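Local coordinates for protein hydroxylase (Rhodococcus sp., PDB 2OR0) that probably acts as a flavin-dependent monooxygenase of the acyl-CoA dehydrogenase fold, using reduced flavin and molecular oxygen to hydroxylate a substrate not yet identified, at residues 61-66 against 104-109; 125-130 against 161-166. All coordinates share one frame; numbering follows the deposited sequence.

Interaction 1 (61-66 against 104-109); sequences GAIRLL and VHPWEL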
ATOM      1  N   GLY A  61      -1.487  13.522  10.064  1.00 36.38           N
ATOM      2  CA  GLY A  61      -2.400  12.478  10.507  1.00 35.14           C
ATOM      3  C   GLY A  61      -2.675  11.382   9.482  1.00 35.13           C
ATOM      4  O   GLY A  61      -3.541  10.542   9.698  1.00 34.94           O
ATOM      5  N   ALA A  62      -1.959  11.376   8.360  1.00 34.59           N
ATOM      6  CA  ALA A  62      -2.207  10.356   7.316  1.00 34.90           C
ATOM      7  C   ALA A  62      -2.157   8.890   7.775  1.00 34.69           C
ATOM      8  O   ALA A  62      -2.949   8.066   7.312  1.00 35.38           O
ATOM      9  CB  ALA A  62      -1.282  10.560   6.126  1.00 34.60           C
ATOM     10  N   ILE A  63      -1.226   8.553   8.663  1.00 34.26           N
ATOM     11  CA  ILE A  63      -1.099   7.168   9.117  1.00 33.83           C
ATOM     12  C   ILE A  63      -2.203   6.791  10.118  1.00 34.64           C
ATOM     13  O   ILE A  63      -2.503   5.611  10.304  1.00 34.86           O
ATOM     14  CB  ILE A  63       0.317   6.898   9.685  1.00 33.80           C
ATOM     15  CG1 ILE A  63       1.390   7.369   8.683  1.00 33.91           C
ATOM     16  CG2 ILE A  63       0.491   5.430  10.134  1.00 31.82           C
ATOM     17  CD1 ILE A  63       1.332   6.714   7.309  1.00 32.76           C
ATOM     18  N   ARG A  64      -2.839   7.795  10.724  1.00 34.53           N
ATOM     19  CA  ARG A  64      -3.950   7.559  11.643  1.00 34.65           C
ATOM     20  C   ARG A  64      -5.332   7.420  10.978  1.00 33.75           C
ATOM     21  O   ARG A  64      -6.358   7.200  11.666  1.00 32.37           O
ATOM     22  CB  ARG A  64      -3.962   8.657  12.698  1.00 35.84           C
ATOM     23  CG  ARG A  64      -2.853   8.441  13.735  1.00 39.94           C
ATOM     24  CD  ARG A  64      -2.933   9.432  14.864  1.00 45.70           C
ATOM     25  NE  ARG A  64      -2.851  10.797  14.363  1.00 51.12           N
ATOM     26  CZ  ARG A  64      -2.638  11.857  15.132  1.00 56.08           C
ATOM     27  NH1 ARG A  64      -2.475  11.699  16.455  1.00 57.33           N
ATOM     28  NH2 ARG A  64      -2.584  13.074  14.579  1.00 57.40           N
ATOM     29  N   LEU A  65      -5.353   7.518   9.649  1.00 32.63           N
ATOM     30  CA  LEU A  65      -6.585   7.381   8.863  1.00 32.44           C
ATOM     31  C   LEU A  65      -7.455   6.187   9.250  1.00 32.00           C
ATOM     32  O   LEU A  65      -8.668   6.333   9.426  1.00 32.24           O
ATOM     33  CB  LEU A  65      -6.286   7.354   7.354  1.00 32.83           C
ATOM     34  CG  LEU A  65      -5.914   8.691   6.689  1.00 33.34           C
ATOM     35  CD1 LEU A  65      -5.319   8.458   5.295  1.00 32.24           C
ATOM     36  CD2 LEU A  65      -7.110   9.622   6.621  1.00 34.54           C
ATOM     37  N   LEU A  66      -6.839   5.017   9.396  1.00 31.68           N
ATOM     38  CA  LEU A  66      -7.571   3.790   9.669  1.00 32.27           C
ATOM     39  C   LEU A  66      -7.321   3.292  11.097  1.00 32.91           C
ATOM     40  O   LEU A  66      -7.611   2.145  11.419  1.00 33.34           O
ATOM     41  CB  LEU A  66      -7.186   2.704   8.661  1.00 31.47           C
ATOM     42  CG  LEU A  66      -7.342   3.017   7.163  1.00 32.61           C
ATOM     43  CD1 LEU A  66      -6.691   1.907   6.349  1.00 29.91           C
ATOM     44  CD2 LEU A  66      -8.833   3.233   6.758  1.00 29.03           C
ATOM     45  N   VAL A 104      -1.958   0.999   6.458  1.00 28.19           N
ATOM     46  CA  VAL A 104      -2.845  -0.135   6.600  1.00 28.39           C
ATOM     47  C   VAL A 104      -2.618  -0.932   7.905  1.00 29.34           C
ATOM     48  O   VAL A 104      -3.510  -1.662   8.381  1.00 29.19           O
ATOM     49  CB  VAL A 104      -2.746  -1.046   5.343  1.00 29.34           C
ATOM     50  CG1 VAL A 104      -3.243  -2.448   5.623  1.00 29.60           C
ATOM     51  CG2 VAL A 104      -3.579  -0.432   4.221  1.00 27.30           C
ATOM     52  N   HIS A 105      -1.416  -0.812   8.467  1.00 29.28           N
ATOM     53  CA  HIS A 105      -1.063  -1.586   9.663  1.00 29.43           C
ATOM     54  C   HIS A 105      -1.977  -1.299  10.885  1.00 29.25           C
ATOM     55  O   HIS A 105      -2.346  -2.255  11.575  1.00 29.49           O
ATOM     56  CB  HIS A 105       0.429  -1.457   9.989  1.00 29.10           C
ATOM     57  CG  HIS A 105       1.326  -1.915   8.872  1.00 29.51           C
ATOM     58  ND1 HIS A 105       2.472  -1.243   8.514  1.00 31.63           N
ATOM     59  CD2 HIS A 105       1.218  -2.952   8.008  1.00 31.18           C
ATOM     60  CE1 HIS A 105       3.044  -1.856   7.492  1.00 31.05           C
ATOM     61  NE2 HIS A 105       2.299  -2.893   7.162  1.00 31.35           N
ATOM     62  N   PRO A 106      -2.355  -0.011  11.127  1.00 29.49           N
ATOM     63  CA  PRO A 106      -3.301   0.310  12.201  1.00 30.00           C
ATOM     64  C   PRO A 106      -4.649  -0.353  11.993  1.00 29.80           C
ATOM     65  O   PRO A 106      -5.342  -0.662  12.963  1.00 30.67           O
ATOM     66  CB  PRO A 106      -3.461   1.826  12.090  1.00 29.99           C
ATOM     67  CG  PRO A 106      -2.184   2.292  11.485  1.00 29.92           C
ATOM     68  CD  PRO A 106      -1.907   1.229  10.456  1.00 29.71           C
ATOM     69  N   TRP A 107      -5.021  -0.585  10.737  1.00 29.46           N
ATOM     70  CA  TRP A 107      -6.283  -1.232  10.454  1.00 28.97           C
ATOM     71  C   TRP A 107      -6.282  -2.674  10.992  1.00 29.81           C
ATOM     72  O   TRP A 107      -7.237  -3.104  11.657  1.00 29.35           O
ATOM     73  CB  TRP A 107      -6.621  -1.152   8.953  1.00 28.12           C
ATOM     74  CG  TRP A 107      -7.915  -1.805   8.636  1.00 28.15           C
ATOM     75  CD1 TRP A 107      -9.173  -1.238   8.694  1.00 26.00           C
ATOM     76  CD2 TRP A 107      -8.101  -3.157   8.205  1.00 26.86           C
ATOM     77  NE1 TRP A 107     -10.113  -2.175   8.339  1.00 27.00           N
ATOM     78  CE2 TRP A 107      -9.488  -3.358   8.046  1.00 25.22           C
ATOM     79  CE3 TRP A 107      -7.222  -4.229   7.948  1.00 26.71           C
ATOM     80  CZ2 TRP A 107     -10.023  -4.584   7.635  1.00 26.44           C
ATOM     81  CZ3 TRP A 107      -7.750  -5.436   7.541  1.00 25.78           C
ATOM     82  CH2 TRP A 107      -9.135  -5.609   7.378  1.00 26.56           C
ATOM     83  N   GLU A 108      -5.217  -3.425  10.708  1.00 29.58           N
ATOM     84  CA  GLU A 108      -5.143  -4.799  11.183  1.00 30.23           C
ATOM     85  C   GLU A 108      -4.928  -4.857  12.718  1.00 30.35           C
ATOM     86  O   GLU A 108      -5.528  -5.678  13.386  1.00 30.25           O
ATOM     87  CB  GLU A 108      -4.062  -5.608  10.470  1.00 29.51           C
ATOM     88  CG  GLU A 108      -4.051  -7.071  10.928  1.00 31.27           C
ATOM     89  CD  GLU A 108      -3.097  -7.951  10.147  1.00 33.57           C
ATOM     90  OE1 GLU A 108      -2.547  -7.491   9.124  1.00 36.69           O
ATOM     91  OE2 GLU A 108      -2.894  -9.109  10.550  1.00 33.75           O
ATOM     92  N   LEU A 109      -4.091  -3.975  13.256  1.00 31.04           N
ATOM     93  CA  LEU A 109      -3.825  -3.975  14.683  1.00 31.93           C
ATOM     94  C   LEU A 109      -5.115  -3.714  15.461  1.00 33.32           C
ATOM     95  O   LEU A 109      -5.225  -4.090  16.623  1.00 33.82           O
ATOM     96  CB  LEU A 109      -2.818  -2.905  15.043  1.00 31.57           C
ATOM     97  CG  LEU A 109      -2.058  -3.173  16.351  1.00 32.24           C
ATOM     98  CD1 LEU A 109      -1.065  -4.362  16.198  1.00 30.74           C
ATOM     99  CD2 LEU A 109      -1.362  -1.902  16.826  1.00 29.75           C
TER
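L66 and W107 meet through their CB atoms, 3.9 Å apart, and CD1 of L66, reached by an extended chi2 (171°), lies 4.0 Å from the same W107 CB. With CG of W107 anti to its own backbone N (chi1 -180°), the indole is carried away from the leucine, whose CB lies at the ring's edge, near its plane. The ring finds its other neighbours outside the pair: NE1 bonds to the carbonyl of L245, and F111 packs edge-to-face. The remaining apolar touches are looser, CD1 of L66 standing 4.4 Å from CG2 of V104 and CG2 of I63 lying 4.3 Å from CG of P106.

Backbone carbonyls supply the other kind of contact. The oxygen of I63 sits 3.5 Å from CG of P106, and that of L66 rests 3.8 Å from CA of W107. No hydrogen bond crosses between the segments, which meet by van der Waals contact alone.

The loop leaves helix 51-60 through a Schellman motif at G61, then runs past the short helix 105-109. F81 of helix 78-91 and M253 of helix 250-277 also cover L66, placing the contact in the buried all-helical N-terminal part of the acyl-CoA dehydrogenase fold.

Interaction 2 (125-130 against 161-166); sequences NDTWMA and CQWAFL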
ATOM      1  N   ASN A 125       0.485   7.793  19.970  1.00 43.52           N
ATOM      2  CA  ASN A 125      -0.428   7.406  18.888  1.00 42.36           C
ATOM      3  C   ASN A 125       0.269   7.417  17.522  1.00 40.87           C
ATOM      4  O   ASN A 125      -0.196   6.782  16.591  1.00 40.72           O
ATOM      5  CB  ASN A 125      -1.624   8.374  18.801  1.00 42.57           C
ATOM      6  CG  ASN A 125      -2.442   8.446  20.091  1.00 43.82           C
ATOM      7  OD1 ASN A 125      -2.575   7.461  20.832  1.00 42.41           O
ATOM      8  ND2 ASN A 125      -3.011   9.629  20.351  1.00 43.98           N
ATOM      9  N   ASP A 126       1.349   8.184  17.410  1.00 39.56           N
ATOM     10  CA  ASP A 126       2.045   8.360  16.141  1.00 39.20           C
ATOM     11  C   ASP A 126       3.201   7.379  15.925  1.00 38.45           C
ATOM     12  O   ASP A 126       4.081   7.626  15.096  1.00 38.67           O
ATOM     13  CB  ASP A 126       2.540   9.803  15.988  1.00 39.02           C
ATOM     14  CG  ASP A 126       1.427  10.762  15.600  1.00 40.09           C
ATOM     15  OD1 ASP A 126       0.515  10.354  14.844  1.00 39.03           O
ATOM     16  OD2 ASP A 126       1.472  11.925  16.051  1.00 40.20           O
ATOM     17  N   THR A 127       3.178   6.272  16.657  1.00 37.74           N
ATOM     18  CA  THR A 127       4.142   5.190  16.491  1.00 37.10           C
ATOM     19  C   THR A 127       3.738   4.385  15.265  1.00 36.57           C
ATOM     20  O   THR A 127       2.575   3.953  15.160  1.00 37.10           O
ATOM     21  CB  THR A 127       4.164   4.274  17.747  1.00 37.00           C
ATOM     22  OG1 THR A 127       4.550   5.052  18.881  1.00 37.08           O
ATOM     23  CG2 THR A 127       5.151   3.127  17.583  1.00 35.69           C
ATOM     24  N   TRP A 128       4.690   4.191  14.346  1.00 35.58           N
ATOM     25  CA  TRP A 128       4.446   3.450  13.097  1.00 34.25           C
ATOM     26  C   TRP A 128       4.948   2.016  13.132  1.00 34.04           C
ATOM     27  O   TRP A 128       5.966   1.710  13.778  1.00 33.25           O
ATOM     28  CB  TRP A 128       5.117   4.140  11.903  1.00 33.42           C
ATOM     29  CG  TRP A 128       4.620   5.502  11.580  1.00 34.01           C
ATOM     30  CD1 TRP A 128       3.544   6.157  12.138  1.00 32.93           C
ATOM     31  CD2 TRP A 128       5.153   6.387  10.578  1.00 33.41           C
ATOM     32  NE1 TRP A 128       3.405   7.407  11.570  1.00 32.38           N
ATOM     33  CE2 TRP A 128       4.370   7.571  10.605  1.00 33.09           C
ATOM     34  CE3 TRP A 128       6.218   6.295   9.666  1.00 33.30           C
ATOM     35  CZ2 TRP A 128       4.620   8.663   9.743  1.00 32.45           C
ATOM     36  CZ3 TRP A 128       6.478   7.386   8.816  1.00 32.70           C
ATOM     37  CH2 TRP A 128       5.666   8.550   8.859  1.00 33.46           C
HETATM   38  N   MSE A 129       4.232   1.152  12.404  1.00 33.52           N
HETATM   39  CA  MSE A 129       4.659  -0.210  12.148  1.00 33.84           C
HETATM   40  C   MSE A 129       5.107  -0.362  10.688  1.00 33.19           C
HETATM   41  O   MSE A 129       4.459   0.166   9.770  1.00 32.14           O
HETATM   42  CB  MSE A 129       3.538  -1.208  12.431  1.00 32.94           C
HETATM   43  CG  MSE A 129       3.064  -1.251  13.873  1.00 34.58           C
HETATM   44 SE   MSE A 129       1.323  -2.077  13.911  0.75 36.54          SE
HETATM   45  CE  MSE A 129       0.392  -0.348  13.740  1.00 35.66           C
ATOM     46  N   ALA A 130       6.198  -1.114  10.508  1.00 32.62           N
ATOM     47  CA  ALA A 130       6.716  -1.535   9.197  1.00 32.33           C
ATOM     48  C   ALA A 130       6.222  -2.924   8.850  1.00 32.08           C
ATOM     49  O   ALA A 130       5.806  -3.692   9.729  1.00 33.29           O
ATOM     50  CB  ALA A 130       8.270  -1.510   9.179  1.00 31.67           C
ATOM     51  N   CYS A 161       9.855   3.537  11.465  1.00 33.46           N
ATOM     52  CA  CYS A 161       8.963   2.677  12.219  1.00 33.61           C
ATOM     53  C   CYS A 161       9.669   2.122  13.463  1.00 34.25           C
ATOM     54  O   CYS A 161      10.888   1.900  13.453  1.00 34.14           O
ATOM     55  CB  CYS A 161       8.465   1.534  11.342  1.00 33.10           C
ATOM     56  SG  CYS A 161       7.497   2.077   9.877  1.00 31.90           S
ATOM     57  N   GLN A 162       8.890   1.902  14.521  1.00 34.41           N
ATOM     58  CA  GLN A 162       9.413   1.416  15.800  1.00 34.65           C
ATOM     59  C   GLN A 162       8.945   0.001  16.119  1.00 33.52           C
ATOM     60  O   GLN A 162       9.352  -0.581  17.119  1.00 34.27           O
ATOM     61  CB  GLN A 162       9.088   2.407  16.932  1.00 35.40           C
ATOM     62  CG  GLN A 162       9.999   3.668  16.925  1.00 38.39           C
ATOM     63  CD  GLN A 162      11.509   3.327  16.968  1.00 44.86           C
ATOM     64  OE1 GLN A 162      11.978   2.574  17.846  1.00 45.43           O
ATOM     65  NE2 GLN A 162      12.272   3.889  16.022  1.00 46.55           N
ATOM     66  N   TRP A 163       8.092  -0.544  15.260  1.00 31.96           N
ATOM     67  CA  TRP A 163       7.616  -1.917  15.361  1.00 31.54           C
ATOM     68  C   TRP A 163       7.511  -2.480  13.934  1.00 31.15           C
ATOM     69  O   TRP A 163       7.438  -1.716  12.969  1.00 30.13           O
ATOM     70  CB  TRP A 163       6.235  -1.981  16.028  1.00 31.30           C
ATOM     71  CG  TRP A 163       6.208  -1.554  17.490  1.00 32.32           C
ATOM     72  CD1 TRP A 163       6.257  -0.277  17.974  1.00 31.70           C
ATOM     73  CD2 TRP A 163       6.137  -2.412  18.634  1.00 30.70           C
ATOM     74  NE1 TRP A 163       6.216  -0.283  19.350  1.00 29.85           N
ATOM     75  CE2 TRP A 163       6.150  -1.580  19.782  1.00 31.68           C
ATOM     76  CE3 TRP A 163       6.069  -3.803  18.805  1.00 32.23           C
ATOM     77  CZ2 TRP A 163       6.093  -2.097  21.086  1.00 31.05           C
ATOM     78  CZ3 TRP A 163       5.989  -4.317  20.096  1.00 31.24           C
ATOM     79  CH2 TRP A 163       6.005  -3.461  21.218  1.00 31.36           C
ATOM     80  N   ALA A 164       7.471  -3.803  13.811  1.00 31.00           N
ATOM     81  CA  ALA A 164       7.247  -4.436  12.515  1.00 32.04           C
ATOM     82  C   ALA A 164       6.161  -5.455  12.645  1.00 32.17           C
ATOM     83  O   ALA A 164       6.070  -6.126  13.667  1.00 32.30           O
ATOM     84  CB  ALA A 164       8.508  -5.104  12.012  1.00 32.10           C
ATOM     85  N   PHE A 165       5.356  -5.554  11.592  1.00 32.02           N
ATOM     86  CA  PHE A 165       4.309  -6.537  11.440  1.00 32.53           C
ATOM     87  C   PHE A 165       4.793  -7.514  10.370  1.00 32.23           C
ATOM     88  O   PHE A 165       4.867  -7.141   9.206  1.00 34.08           O
ATOM     89  CB  PHE A 165       3.078  -5.809  10.904  1.00 33.28           C
ATOM     90  CG  PHE A 165       1.778  -6.236  11.520  1.00 34.17           C
ATOM     91  CD1 PHE A 165       0.729  -5.306  11.670  1.00 35.72           C
ATOM     92  CD2 PHE A 165       1.575  -7.542  11.951  1.00 35.01           C
ATOM     93  CE1 PHE A 165      -0.489  -5.681  12.250  1.00 31.85           C
ATOM     94  CE2 PHE A 165       0.339  -7.913  12.538  1.00 34.21           C
ATOM     95  CZ  PHE A 165      -0.672  -6.977  12.682  1.00 33.29           C
ATOM     96  N   LEU A 166       5.127  -8.752  10.717  1.00 30.80           N
ATOM     97  CA  LEU A 166       5.778  -9.635   9.739  1.00 30.35           C
ATOM     98  C   LEU A 166       5.046 -10.938   9.576  1.00 30.09           C
ATOM     99  O   LEU A 166       4.413 -11.403  10.522  1.00 29.97           O
ATOM    100  CB  LEU A 166       7.220  -9.938  10.169  1.00 29.96           C
ATOM    101  CG  LEU A 166       8.117  -8.742  10.474  1.00 30.11           C
ATOM    102  CD1 LEU A 166       9.376  -9.184  11.281  1.00 30.97           C
ATOM    103  CD2 LEU A 166       8.478  -7.991   9.153  1.00 30.23           C
TER
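A130 and F165 join the short strand 129-130 to strand 163-170 in a parallel pairing at the edge of the beta domain characteristic of the acyl-CoA dehydrogenase fold. A130 is bonded to W163 and F165, the residues flanking its partner A164, as parallel strands require: its N gives to W163 O at 2.8 Å, and its O takes F165 N at 2.7 Å in a nearly straight bond (N-H...O 173°). Ahead of the ladder, W128 O receives Q162 N at 3.0 Å and, weakly, W163 N.

M129 leaves the strand on the face that carries W163. Its CB lies 4.0 Å from W163 O, and CG packs 3.9 Å from W163 CB. The selenium, this residue being selenomethionine, then reaches CD1 of F165 at 4.0 Å, approaching the ring obliquely in a Met-aromatic contact. The chain bends at chi3 (-92°), turning CE away from the partner strand. Beyond the pair, I120 and W121 of helix 114-121 cover M129.

On the side of A130, SG of C161, beside its backbone N (chi1 -62°), touches A130 CB and W128 CB and lies at the W128 ring edge, near its plane. That indole also takes a cation-pi contact from R58. At the partly exposed end T127 bonds through OG1 to D124 O, while its CG2 touches the edge of the W163 indole, 3.6 Å from CD1.

Overall arrangement
Both contacts are largely buried, but interaction 1 lies about 11 Å from the chain centre and interaction 2 about 15 Å, where T127, Q162 and W163 reach toward solvent. They hold different elements: 61-66 against 104-109 joins a loop to a short helix within the helical part, by van der Waals contact without a hydrogen bond, whereas 125-130 against 161-166 ties a strand into the sheet by backbone hydrogen bonds. Their centres are 10 Å apart and they touch directly. H105 ND1 lies 2.7 Å from M129 O, a probable hydrogen bond linking helix to strand, and I63 CG1 packs 3.5 Å from W128 NE1. R64 and D126 add a long, weak ion pair.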